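Local coordinates for protein ecdysteroid-phosphate phosphatase (Bombyx mori, PDB 3C7T) that hydrolyses ecdysteroid phosphates such as ecdysone 22-phosphate to the active hormones through its histidine-phosphatase domain, and also acts as a protein tyrosine phosphatase, at residues F8-G13 and C228-M233; F119-W124 and S158-D163; H192-D197 and Y216-N221; A202-R207 and W238-P243. All blocks are in the same frame, centred on the assembly; numbering follows the deposited sequence.

Interaction 1 is the buried core: two central strands joined by backbone bonds and apolar side chains, ending at the tungstate. Interaction 3 reaches the same ligand from the start of helix 193-204, but its own contact is a surface salt bridge beside a small apolar touch. Interaction 4 uses the far end of that helix. It sets a leucine on a tryptophan and adds an arginine bond to a carbonyl next to strand 239-241, the neighbour of strand 230-235 of interaction 1. Interaction 2 is partly buried, joins the 119-124 loop to the start of helix 162-179 through polar bonds, and meets interaction 3 where F119 and E120 pack on H192. Interactions 1, 3 and 4 also touch the second subunit; interaction 2 does not.

Interaction 1: F8-G13 and C228-M233; sequences FALRHG and CALGAM. With WO4 (tungstate(VI)ion), chain E.
G231 and A9 exchange two backbone hydrogen bonds, with G231 N to A9 O at 2.8 Å. R11 N then bonds to A229 O, and C228 N to H12 O at 3.1 Å. These bonds join strands 5-11 and 230-235 as antiparallel neighbours inside the mixed sheet of the histidine phosphatase fold. Strand 8-11 ends in the R11-H12-G13 run, the RHG signature of the superfamily, and there the tungstate is bound. H12 NE2 meets the tungsten at 2.5 Å, consistent with the phosphohistidine formed at this residue. H12 ND1 donates a hydrogen bond to G13 O at 2.8 Å, in the ring plane, which fixes the rotation of the imidazole. With an alanine in place of H12 the tungsten would lose its nitrogen ligand, and G13 O would probably be left without this side-chain donor. R11 keeps CG anti to its backbone nitrogen (chi1 -169°) and runs extended to NE, which bonds to tungstate O1 at 2.7 Å; NH2 takes O3. Its CG lies over one face of the H12 ring. Apolar side chains pack beside these bonds. L10 CD1 reaches C228 CB at 4.0 Å and also touches L230 CD1. The F8 ring lies obliquely against A232 CB, 3.9 Å from F8 CD1. T96 of helix 91-104 and V71 of helix 62-77 pack on L10 and C228.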
# COMPACT_ATOMS: atom_id res chain seq x y z
N PHE A 8 -17.09 4.51 -15.60
CA PHE A 8 -16.25 4.88 -14.46
C PHE A 8 -15.11 5.76 -14.90
O PHE A 8 -14.69 5.70 -16.05
CB PHE A 8 -15.65 3.61 -13.82
CG PHE A 8 -16.68 2.69 -13.25
CD1 PHE A 8 -17.45 3.08 -12.17
CD2 PHE A 8 -16.85 1.42 -13.79
CE1 PHE A 8 -18.38 2.21 -11.62
CE2 PHE A 8 -17.79 0.54 -13.24
CZ PHE A 8 -18.55 0.94 -12.17
N ALA A 9 -14.59 6.56 -13.97
CA ALA A 9 -13.38 7.34 -14.23
C ALA A 9 -12.51 7.18 -13.01
O ALA A 9 -12.99 7.24 -11.86
CB ALA A 9 -13.70 8.80 -14.44
N LEU A 10 -11.24 6.92 -13.26
CA LEU A 10 -10.30 6.60 -12.18
C LEU A 10 -9.01 7.41 -12.32
O LEU A 10 -8.38 7.37 -13.37
CB LEU A 10 -10.00 5.10 -12.23
CG LEU A 10 -9.05 4.44 -11.23
CD1 LEU A 10 -9.65 4.46 -9.81
CD2 LEU A 10 -8.78 3.03 -11.62
N ARG A 11 -8.61 8.13 -11.27
CA ARG A 11 -7.27 8.76 -11.27
C ARG A 11 -6.18 7.68 -11.08
O ARG A 11 -6.40 6.65 -10.41
CB ARG A 11 -7.15 9.83 -10.16
CG ARG A 11 -5.89 10.68 -10.29
CD ARG A 11 -5.71 11.62 -9.10
NE ARG A 11 -4.43 12.28 -9.17
CZ ARG A 11 -3.75 12.72 -8.09
NH1 ARG A 11 -4.23 12.57 -6.86
NH2 ARG A 11 -2.57 13.28 -8.25
N HIS A 12 -5.01 7.91 -11.66
CA HIS A 12 -3.89 6.99 -11.51
C HIS A 12 -3.52 6.88 -10.02
O HIS A 12 -3.91 7.72 -9.19
CB HIS A 12 -2.70 7.54 -12.29
CG HIS A 12 -2.29 8.91 -11.85
ND1 HIS A 12 -1.64 9.15 -10.65
CD2 HIS A 12 -2.48 10.11 -12.44
CE1 HIS A 12 -1.44 10.45 -10.53
NE2 HIS A 12 -1.95 11.06 -11.59
N GLY A 13 -2.74 5.84 -9.68
CA GLY A 13 -2.30 5.63 -8.31
C GLY A 13 -1.09 6.48 -7.98
O GLY A 13 -0.68 7.34 -8.78
N CYS A 228 -6.21 7.20 -7.24
CA CYS A 228 -7.25 6.19 -7.51
C CYS A 228 -8.66 6.59 -7.00
O CYS A 228 -9.47 5.74 -6.72
CB CYS A 228 -6.83 4.82 -6.98
SG CYS A 228 -5.45 4.09 -7.95
N ALA A 229 -8.94 7.89 -6.92
CA ALA A 229 -10.31 8.37 -6.75
C ALA A 229 -11.17 7.82 -7.90
O ALA A 229 -10.78 7.88 -9.06
CB ALA A 229 -10.37 9.85 -6.73
N LEU A 230 -12.33 7.29 -7.54
CA LEU A 230 -13.21 6.63 -8.48
C LEU A 230 -14.52 7.40 -8.58
O LEU A 230 -15.19 7.68 -7.58
CB LEU A 230 -13.49 5.18 -8.04
CG LEU A 230 -14.39 4.35 -8.94
CD1 LEU A 230 -13.76 4.00 -10.30
CD2 LEU A 230 -14.83 3.07 -8.23
N GLY A 231 -14.85 7.76 -9.82
CA GLY A 231 -16.11 8.40 -10.12
C GLY A 231 -16.98 7.45 -10.91
O GLY A 231 -16.46 6.61 -11.68
N ALA A 232 -18.30 7.58 -10.73
CA ALA A 232 -19.28 6.71 -11.39
C ALA A 232 -20.49 7.43 -12.00
O ALA A 232 -21.06 8.36 -11.40
CB ALA A 232 -19.77 5.63 -10.41
N MET A 233 -20.86 6.97 -13.19
CA MET A 233 -22.12 7.32 -13.83
C MET A 233 -22.84 6.06 -14.29
O MET A 233 -22.20 5.05 -14.63
CB MET A 233 -21.88 8.27 -15.00
CG MET A 233 -21.30 9.60 -14.54
SD MET A 233 -21.22 10.83 -15.82
CE MET A 233 -22.89 11.49 -15.75
W WO4 E . -2.08 13.49 -12.10
O1 WO4 E . -3.96 13.28 -11.67
O2 WO4 E . -2.09 15.44 -12.46
O3 WO4 E . -0.70 13.35 -10.69
O4 WO4 E . -1.47 12.76 -13.82

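Interaction 2: F119-W124 and S158-D163; sequences FEFKNW and SAETMD
E160 turns CG between its backbone nitrogen and carbonyl carbon (chi1 63°), then runs extended, and this carries OE2 to the backbone of K122. K122 has CG anti to its carbonyl carbon and bends at chi3 (-73°), which brings NZ back to S158 O. Within the histidine phosphatase domain the contact joins the 119-124 loop to the residues that lead into helix 162-179. The loop holds E120 of the tungstate pocket; T161 is the N-cap of the helix. K122 N bonds to E160 OE2 at 3.0 Å, nearly straight, on the anti side of the carboxylate. E160 N returns a bond to K122 O. K122 and E160 are thus each held through backbone and side chain. K122 NZ lies 2.7 Å from S158 O, in its carbonyl plane, and also bonds to D156 O. K122 NZ and E160 OE1 are 4.4 Å apart, near but beyond a salt bridge; the main charge partner of E160 is R168, which forms a salt bridge to OE2. R168 also bonds to F119 O and E120 O, so it ties helix 162-179 to the pocket loop. The F121 ring turns its edge to E160: F121 CE1 is 3.3 Å from E160 O, and E160 CG lies in the ring plane. W124 CB touches A159 CB at 3.9 Å. Beside them one water accepts from W124 N and donates to E160 O, at 2.9 Å each.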
# COMPACT_ATOMS: atom_id res chain seq x y z
N PHE A 119 -5.21 12.19 -22.33
CA PHE A 119 -4.03 12.82 -21.70
C PHE A 119 -4.38 14.17 -21.04
O PHE A 119 -5.28 14.89 -21.48
CB PHE A 119 -2.85 12.94 -22.68
CG PHE A 119 -1.55 13.35 -22.02
CD1 PHE A 119 -0.92 12.50 -21.11
CD2 PHE A 119 -0.96 14.58 -22.32
CE1 PHE A 119 0.27 12.88 -20.49
CE2 PHE A 119 0.25 14.97 -21.71
CZ PHE A 119 0.86 14.12 -20.79
N GLU A 120 -3.65 14.49 -19.96
CA GLU A 120 -3.84 15.70 -19.19
C GLU A 120 -3.65 16.96 -20.05
O GLU A 120 -3.17 16.88 -21.18
CB GLU A 120 -2.85 15.73 -18.02
CG GLU A 120 -1.40 15.98 -18.45
CD GLU A 120 -0.42 15.95 -17.28
OE1 GLU A 120 -0.85 15.62 -16.14
OE2 GLU A 120 0.78 16.28 -17.51
N PHE A 121 -4.06 18.10 -19.51
CA PHE A 121 -3.92 19.39 -20.18
C PHE A 121 -2.45 19.72 -20.41
O PHE A 121 -1.65 19.69 -19.47
CB PHE A 121 -4.63 20.44 -19.31
CG PHE A 121 -4.54 21.86 -19.82
CD1 PHE A 121 -4.49 22.15 -21.18
CD2 PHE A 121 -4.57 22.91 -18.90
CE1 PHE A 121 -4.42 23.47 -21.61
CE2 PHE A 121 -4.51 24.21 -19.32
CZ PHE A 121 -4.44 24.49 -20.68
N LYS A 122 -2.12 20.03 -21.66
CA LYS A 122 -0.81 20.55 -22.03
C LYS A 122 -0.78 22.08 -21.96
O LYS A 122 -1.04 22.76 -22.96
CB LYS A 122 -0.43 20.07 -23.44
CG LYS A 122 -0.36 18.55 -23.58
CD LYS A 122 -0.01 18.15 -25.00
CE LYS A 122 -1.19 18.35 -25.95
NZ LYS A 122 -0.70 18.42 -27.36
N ASN A 123 -0.48 22.58 -20.76
CA ASN A 123 -0.52 24.00 -20.38
C ASN A 123 0.78 24.75 -20.73
O ASN A 123 1.87 24.34 -20.32
CB ASN A 123 -0.78 24.07 -18.86
CG ASN A 123 -0.98 25.50 -18.32
OD1 ASN A 123 -0.73 26.50 -18.99
ND2 ASN A 123 -1.44 25.58 -17.07
N TRP A 124 0.66 25.86 -21.47
CA TRP A 124 1.87 26.59 -21.90
C TRP A 124 2.70 27.14 -20.72
O TRP A 124 3.92 27.27 -20.85
CB TRP A 124 1.54 27.67 -22.95
CG TRP A 124 1.25 29.06 -22.40
CD1 TRP A 124 0.01 29.62 -22.21
CD2 TRP A 124 2.20 30.05 -22.01
NE1 TRP A 124 0.14 30.89 -21.72
CE2 TRP A 124 1.47 31.19 -21.58
CE3 TRP A 124 3.61 30.10 -21.96
CZ2 TRP A 124 2.11 32.36 -21.10
CZ3 TRP A 124 4.24 31.26 -21.48
CH2 TRP A 124 3.49 32.37 -21.06
N SER A 158 2.76 19.63 -28.56
CA SER A 158 2.63 21.07 -28.42
C SER A 158 1.60 21.46 -27.37
O SER A 158 0.61 20.75 -27.17
CB SER A 158 2.24 21.68 -29.76
OG SER A 158 3.17 22.67 -30.16
N ALA A 159 1.84 22.59 -26.70
CA ALA A 159 0.86 23.18 -25.79
C ALA A 159 -0.43 23.41 -26.55
O ALA A 159 -0.43 23.48 -27.78
CB ALA A 159 1.38 24.48 -25.21
N GLU A 160 -1.53 23.54 -25.82
CA GLU A 160 -2.85 23.68 -26.41
C GLU A 160 -3.61 24.63 -25.51
O GLU A 160 -3.22 24.87 -24.36
CB GLU A 160 -3.55 22.30 -26.45
CG GLU A 160 -3.77 21.73 -25.04
CD GLU A 160 -4.19 20.25 -25.00
OE1 GLU A 160 -4.70 19.71 -26.00
OE2 GLU A 160 -4.00 19.64 -23.93
N THR A 161 -4.70 25.19 -26.02
CA THR A 161 -5.58 26.02 -25.21
C THR A 161 -6.48 25.11 -24.37
O THR A 161 -6.66 23.93 -24.69
CB THR A 161 -6.46 26.92 -26.08
OG1 THR A 161 -7.44 26.11 -26.75
CG2 THR A 161 -5.61 27.68 -27.13
N MET A 162 -7.05 25.69 -23.31
CA MET A 162 -7.98 24.98 -22.44
C MET A 162 -9.17 24.42 -23.22
O MET A 162 -9.61 23.30 -22.96
CB MET A 162 -8.45 25.88 -21.29
CG MET A 162 -9.07 25.10 -20.15
SD MET A 162 -9.83 26.08 -18.84
CE MET A 162 -11.32 26.63 -19.68
N ASP A 163 -9.69 25.19 -24.17
CA ASP A 163 -10.80 24.73 -25.02
C ASP A 163 -10.44 23.48 -25.82
O ASP A 163 -11.24 22.53 -25.89
CB ASP A 163 -11.27 25.84 -25.96
CG ASP A 163 -12.25 26.80 -25.29
OD1 ASP A 163 -12.40 26.74 -24.04
OD2 ASP A 163 -12.88 27.61 -26.02
O HOH W 1 -1.81 26.70 -22.64

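Interaction 3: H192-D197 and Y216-N221; sequences HAITLD and YEIGRN. With WO4 (tungstate(VI)ion), chain E.
D197 and R220 form a side-on salt bridge. R220 NE points to D197 OD2 at 2.8 Å, and OD2 lies in the guanidinium plane but is met from above the carboxylate plane. R220 NH2 reaches D197 OD1 at 2.9 Å on its syn lone pair. The two flat groups are therefore twisted, with planes 46° apart. A bend at chi3 (80°) turns the R220 head back over N221, whose OD1 lies over one guanidinium face. R220 NH2 also bonds to I260 O of the second subunit, so the bridge sits at the dimer interface. Next to it I194 CG1 meets I218 CD1 at 4.1 Å, the two side chains crossing at about a right angle. The other end of 192-197 lies in the tungstate pocket. H192 ND1 donates to tungstate O4 at 2.6 Å, with O4 in the ring plane. A193 N donates to tungstate O1, also at 2.6 Å. A second shell holds H192. H192 NE2 bonds to S88 OG, and H192 N bonds to T195 OG1 at 2.8 Å. F119 also meets the H192 ring, the planes nearly perpendicular. The start of helix 193-204 thus faces the tungstate, while D197 holds the loop that leads to strand 230-235. I194 packs on F165 and I218 on F166, both of helix 162-179. L196 packs against A9 of strand 5-11.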
# COMPACT_ATOMS: atom_id res chain seq x y z
N HIS A 192 -6.28 11.02 -15.16
CA HIS A 192 -5.68 12.06 -14.34
C HIS A 192 -6.77 12.58 -13.39
O HIS A 192 -7.91 12.13 -13.47
CB HIS A 192 -5.15 13.16 -15.28
CG HIS A 192 -4.16 12.65 -16.29
ND1 HIS A 192 -2.82 12.45 -15.99
CD2 HIS A 192 -4.32 12.28 -17.58
CE1 HIS A 192 -2.21 11.97 -17.06
NE2 HIS A 192 -3.09 11.88 -18.04
N ALA A 193 -6.45 13.52 -12.51
CA ALA A 193 -7.43 14.04 -11.53
C ALA A 193 -8.64 14.65 -12.26
O ALA A 193 -9.79 14.44 -11.86
CB ALA A 193 -6.78 15.06 -10.60
N ILE A 194 -8.35 15.34 -13.37
CA ILE A 194 -9.35 16.05 -14.18
C ILE A 194 -10.31 15.09 -14.94
O ILE A 194 -11.43 15.48 -15.34
CB ILE A 194 -8.62 17.04 -15.14
CG1 ILE A 194 -9.57 18.04 -15.81
CG2 ILE A 194 -7.77 16.28 -16.18
CD1 ILE A 194 -10.39 18.85 -14.84
N THR A 195 -9.88 13.84 -15.13
CA THR A 195 -10.62 12.84 -15.90
C THR A 195 -12.03 12.61 -15.35
O THR A 195 -12.99 12.40 -16.13
CB THR A 195 -9.85 11.51 -15.97
OG1 THR A 195 -8.60 11.76 -16.61
CG2 THR A 195 -10.63 10.42 -16.77
N LEU A 196 -12.15 12.65 -14.02
CA LEU A 196 -13.44 12.45 -13.37
C LEU A 196 -14.44 13.54 -13.77
O LEU A 196 -15.55 13.22 -14.22
CB LEU A 196 -13.30 12.35 -11.84
CG LEU A 196 -12.83 10.99 -11.30
CD1 LEU A 196 -11.40 10.61 -11.73
CD2 LEU A 196 -12.93 10.99 -9.77
N ASP A 197 -14.04 14.81 -13.65
CA ASP A 197 -14.86 15.93 -14.14
C ASP A 197 -15.07 15.92 -15.67
O ASP A 197 -16.15 16.30 -16.16
CB ASP A 197 -14.29 17.28 -13.71
CG ASP A 197 -14.75 17.69 -12.32
OD1 ASP A 197 -15.53 16.95 -11.68
OD2 ASP A 197 -14.34 18.79 -11.87
N TYR A 216 -16.90 23.79 -19.00
CA TYR A 216 -15.70 23.12 -18.51
C TYR A 216 -14.74 24.13 -17.85
O TYR A 216 -14.53 25.22 -18.38
CB TYR A 216 -14.98 22.43 -19.66
CG TYR A 216 -15.64 21.19 -20.23
CD1 TYR A 216 -15.74 20.02 -19.47
CD2 TYR A 216 -16.10 21.17 -21.55
CE1 TYR A 216 -16.32 18.87 -20.00
CE2 TYR A 216 -16.68 20.02 -22.09
CZ TYR A 216 -16.78 18.87 -21.30
OH TYR A 216 -17.34 17.72 -21.81
N GLU A 217 -14.15 23.73 -16.72
CA GLU A 217 -13.30 24.60 -15.90
C GLU A 217 -12.11 23.82 -15.38
O GLU A 217 -12.28 22.80 -14.72
CB GLU A 217 -14.06 25.03 -14.64
CG GLU A 217 -14.86 26.28 -14.72
CD GLU A 217 -15.32 26.72 -13.34
OE1 GLU A 217 -16.01 25.92 -12.64
OE2 GLU A 217 -14.99 27.85 -12.94
N ILE A 218 -10.90 24.32 -15.64
CA ILE A 218 -9.74 23.86 -14.88
C ILE A 218 -9.78 24.71 -13.61
O ILE A 218 -9.88 25.94 -13.66
CB ILE A 218 -8.39 24.07 -15.66
CG1 ILE A 218 -8.24 23.07 -16.82
CG2 ILE A 218 -7.18 24.01 -14.72
CD1 ILE A 218 -7.73 21.67 -16.43
N GLY A 219 -9.74 24.07 -12.45
CA GLY A 219 -9.70 24.84 -11.21
C GLY A 219 -11.07 25.03 -10.59
O GLY A 219 -11.23 25.87 -9.70
N ARG A 220 -12.05 24.24 -11.05
CA ARG A 220 -13.33 24.18 -10.36
C ARG A 220 -13.10 23.92 -8.86
O ARG A 220 -13.73 24.55 -8.02
CB ARG A 220 -14.23 23.10 -10.98
CG ARG A 220 -15.61 22.97 -10.33
CD ARG A 220 -16.48 21.98 -11.09
NE ARG A 220 -16.17 20.58 -10.74
CZ ARG A 220 -16.68 19.94 -9.69
NH1 ARG A 220 -17.51 20.57 -8.85
NH2 ARG A 220 -16.36 18.67 -9.46
N ASN A 221 -12.18 23.02 -8.54
CA ASN A 221 -11.86 22.71 -7.13
C ASN A 221 -10.42 23.03 -6.78
O ASN A 221 -9.55 23.01 -7.66
CB ASN A 221 -12.14 21.25 -6.83
CG ASN A 221 -13.57 20.86 -7.15
OD1 ASN A 221 -13.82 20.05 -8.04
ND2 ASN A 221 -14.52 21.48 -6.46
W WO4 E . -2.08 13.49 -12.10
O1 WO4 E . -3.96 13.28 -11.67
O2 WO4 E . -2.09 15.44 -12.46
O3 WO4 E . -0.70 13.35 -10.69
O4 WO4 E . -1.47 12.76 -13.82

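Interaction 4: A202-R207 and W238-P243; sequences ALHRLR and WDVVSP
L203 lies over one face of the W238 indole, and this is the tight part of the contact. L203 CD2 stands 3.9 Å from the centroid of the six-membered ring, 21° off its normal, a CH-pi contact. CD2 is displaced toward the rim, 3.7 Å from W238 CD2. L203 O approaches W238 CD1 at 3.5 Å, and L206 CB touches the same carbon more loosely, at 4.3 Å. V7 of strand 5-11 and V177 of helix 162-179 also pack on W238. The last turn of helix 193-204 is thereby set against the approach to strand 239-241, the outermost of its sheet within this chain. The outer side is looser and polar. The H204 ring turns its edge to W238 O, and H204 CE1 touches V240 CG2 at 4.1 Å. R207 bends at chi3 (71°), which swings its guanidinium back to the start of the strand. There R207 NH1 gives a bond to W238 O at 2.8 Å, from above the carbonyl plane. The same nitrogen makes a weak, long salt bridge to D239 OD1 at 3.4 Å. A leucine in place of R207 would lack this donor and is likely to leave W238 O without this bond and D239 with R4 as its main charge partner. A CH-pi contact thus supplies the inner grip, while one arginine nitrogen, shared between a carbonyl and a carboxylate, implies a modest polar link on the outer side.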
# COMPACT_ATOMS: atom_id res chain seq x y z
N ALA A 202 -18.72 15.11 -20.22
CA ALA A 202 -18.91 14.48 -21.54
C ALA A 202 -20.21 13.70 -21.61
O ALA A 202 -20.86 13.70 -22.64
CB ALA A 202 -17.74 13.56 -21.87
N LEU A 203 -20.57 13.05 -20.51
CA LEU A 203 -21.78 12.22 -20.47
C LEU A 203 -23.07 13.01 -20.25
O LEU A 203 -24.11 12.68 -20.82
CB LEU A 203 -21.63 11.06 -19.47
CG LEU A 203 -20.88 9.85 -20.04
CD1 LEU A 203 -19.43 10.16 -20.35
CD2 LEU A 203 -20.96 8.67 -19.10
N HIS A 204 -22.98 14.08 -19.46
CA HIS A 204 -24.09 15.03 -19.36
C HIS A 204 -24.38 15.70 -20.72
O HIS A 204 -25.54 15.94 -21.06
CB HIS A 204 -23.85 16.06 -18.26
CG HIS A 204 -24.16 15.54 -16.88
ND1 HIS A 204 -23.72 16.16 -15.73
CD2 HIS A 204 -24.84 14.44 -16.48
CE1 HIS A 204 -24.14 15.48 -14.68
NE2 HIS A 204 -24.81 14.43 -15.11
N ARG A 205 -23.32 15.96 -21.49
CA ARG A 205 -23.49 16.52 -22.84
C ARG A 205 -24.08 15.53 -23.84
O ARG A 205 -24.52 15.93 -24.93
CB ARG A 205 -22.17 17.12 -23.34
CG ARG A 205 -21.93 18.51 -22.77
CD ARG A 205 -20.52 19.00 -23.00
NE ARG A 205 -20.26 20.29 -22.34
CZ ARG A 205 -20.11 20.46 -21.02
NH1 ARG A 205 -20.20 19.43 -20.18
NH2 ARG A 205 -19.87 21.68 -20.55
N LEU A 206 -24.10 14.24 -23.49
CA LEU A 206 -24.76 13.23 -24.32
C LEU A 206 -26.26 13.16 -24.05
O LEU A 206 -27.01 12.54 -24.80
CB LEU A 206 -24.11 11.85 -24.15
CG LEU A 206 -22.72 11.64 -24.77
CD1 LEU A 206 -22.14 10.29 -24.36
CD2 LEU A 206 -22.75 11.77 -26.28
N ARG A 207 -26.70 13.80 -22.96
CA ARG A 207 -28.12 13.93 -22.66
C ARG A 207 -28.73 15.10 -23.41
O ARG A 207 -28.04 16.06 -23.78
CB ARG A 207 -28.35 14.12 -21.16
CG ARG A 207 -28.09 12.90 -20.29
CD ARG A 207 -28.11 13.28 -18.82
NE ARG A 207 -29.46 13.61 -18.35
CZ ARG A 207 -30.11 12.97 -17.38
NH1 ARG A 207 -29.54 11.96 -16.72
NH2 ARG A 207 -31.33 13.35 -17.05
N TRP A 238 -27.63 9.41 -18.46
CA TRP A 238 -26.45 9.41 -17.58
C TRP A 238 -26.63 10.19 -16.27
O TRP A 238 -26.78 11.41 -16.29
CB TRP A 238 -25.24 9.89 -18.36
CG TRP A 238 -24.96 9.02 -19.55
CD1 TRP A 238 -25.14 9.34 -20.87
CD2 TRP A 238 -24.48 7.67 -19.52
NE1 TRP A 238 -24.79 8.26 -21.66
CE2 TRP A 238 -24.39 7.23 -20.86
CE3 TRP A 238 -24.12 6.79 -18.48
CZ2 TRP A 238 -23.94 5.95 -21.19
CZ3 TRP A 238 -23.69 5.52 -18.81
CH2 TRP A 238 -23.59 5.11 -20.16
N ASP A 239 -26.62 9.46 -15.14
CA ASP A 239 -26.70 10.03 -13.79
C ASP A 239 -25.40 9.80 -12.99
O ASP A 239 -24.89 8.68 -12.95
CB ASP A 239 -27.83 9.37 -12.97
CG ASP A 239 -29.22 9.74 -13.45
OD1 ASP A 239 -29.57 10.95 -13.46
OD2 ASP A 239 -30.00 8.81 -13.78
N VAL A 240 -24.90 10.85 -12.33
CA VAL A 240 -23.80 10.74 -11.35
C VAL A 240 -24.29 10.00 -10.10
O VAL A 240 -25.20 10.48 -9.40
CB VAL A 240 -23.24 12.13 -10.93
CG1 VAL A 240 -22.34 12.01 -9.70
CG2 VAL A 240 -22.50 12.78 -12.08
N VAL A 241 -23.67 8.85 -9.82
CA VAL A 241 -24.10 7.98 -8.72
C VAL A 241 -22.92 7.52 -7.88
O VAL A 241 -21.76 7.65 -8.28
CB VAL A 241 -24.89 6.76 -9.23
CG1 VAL A 241 -26.08 7.20 -10.09
CG2 VAL A 241 -23.99 5.80 -10.02
N SER A 242 -23.23 6.95 -6.72
CA SER A 242 -22.23 6.31 -5.88
C SER A 242 -21.58 5.15 -6.65
O SER A 242 -22.29 4.33 -7.24
CB SER A 242 -22.88 5.81 -4.60
OG SER A 242 -21.90 5.19 -3.79
N PRO A 243 -20.24 5.07 -6.66
CA PRO A 243 -19.66 3.84 -7.22
C PRO A 243 -19.99 2.57 -6.40
O PRO A 243 -20.36 2.67 -5.23
CB PRO A 243 -18.15 4.14 -7.25
CG PRO A 243 -18.02 5.65 -7.00
CD PRO A 243 -19.21 6.05 -6.22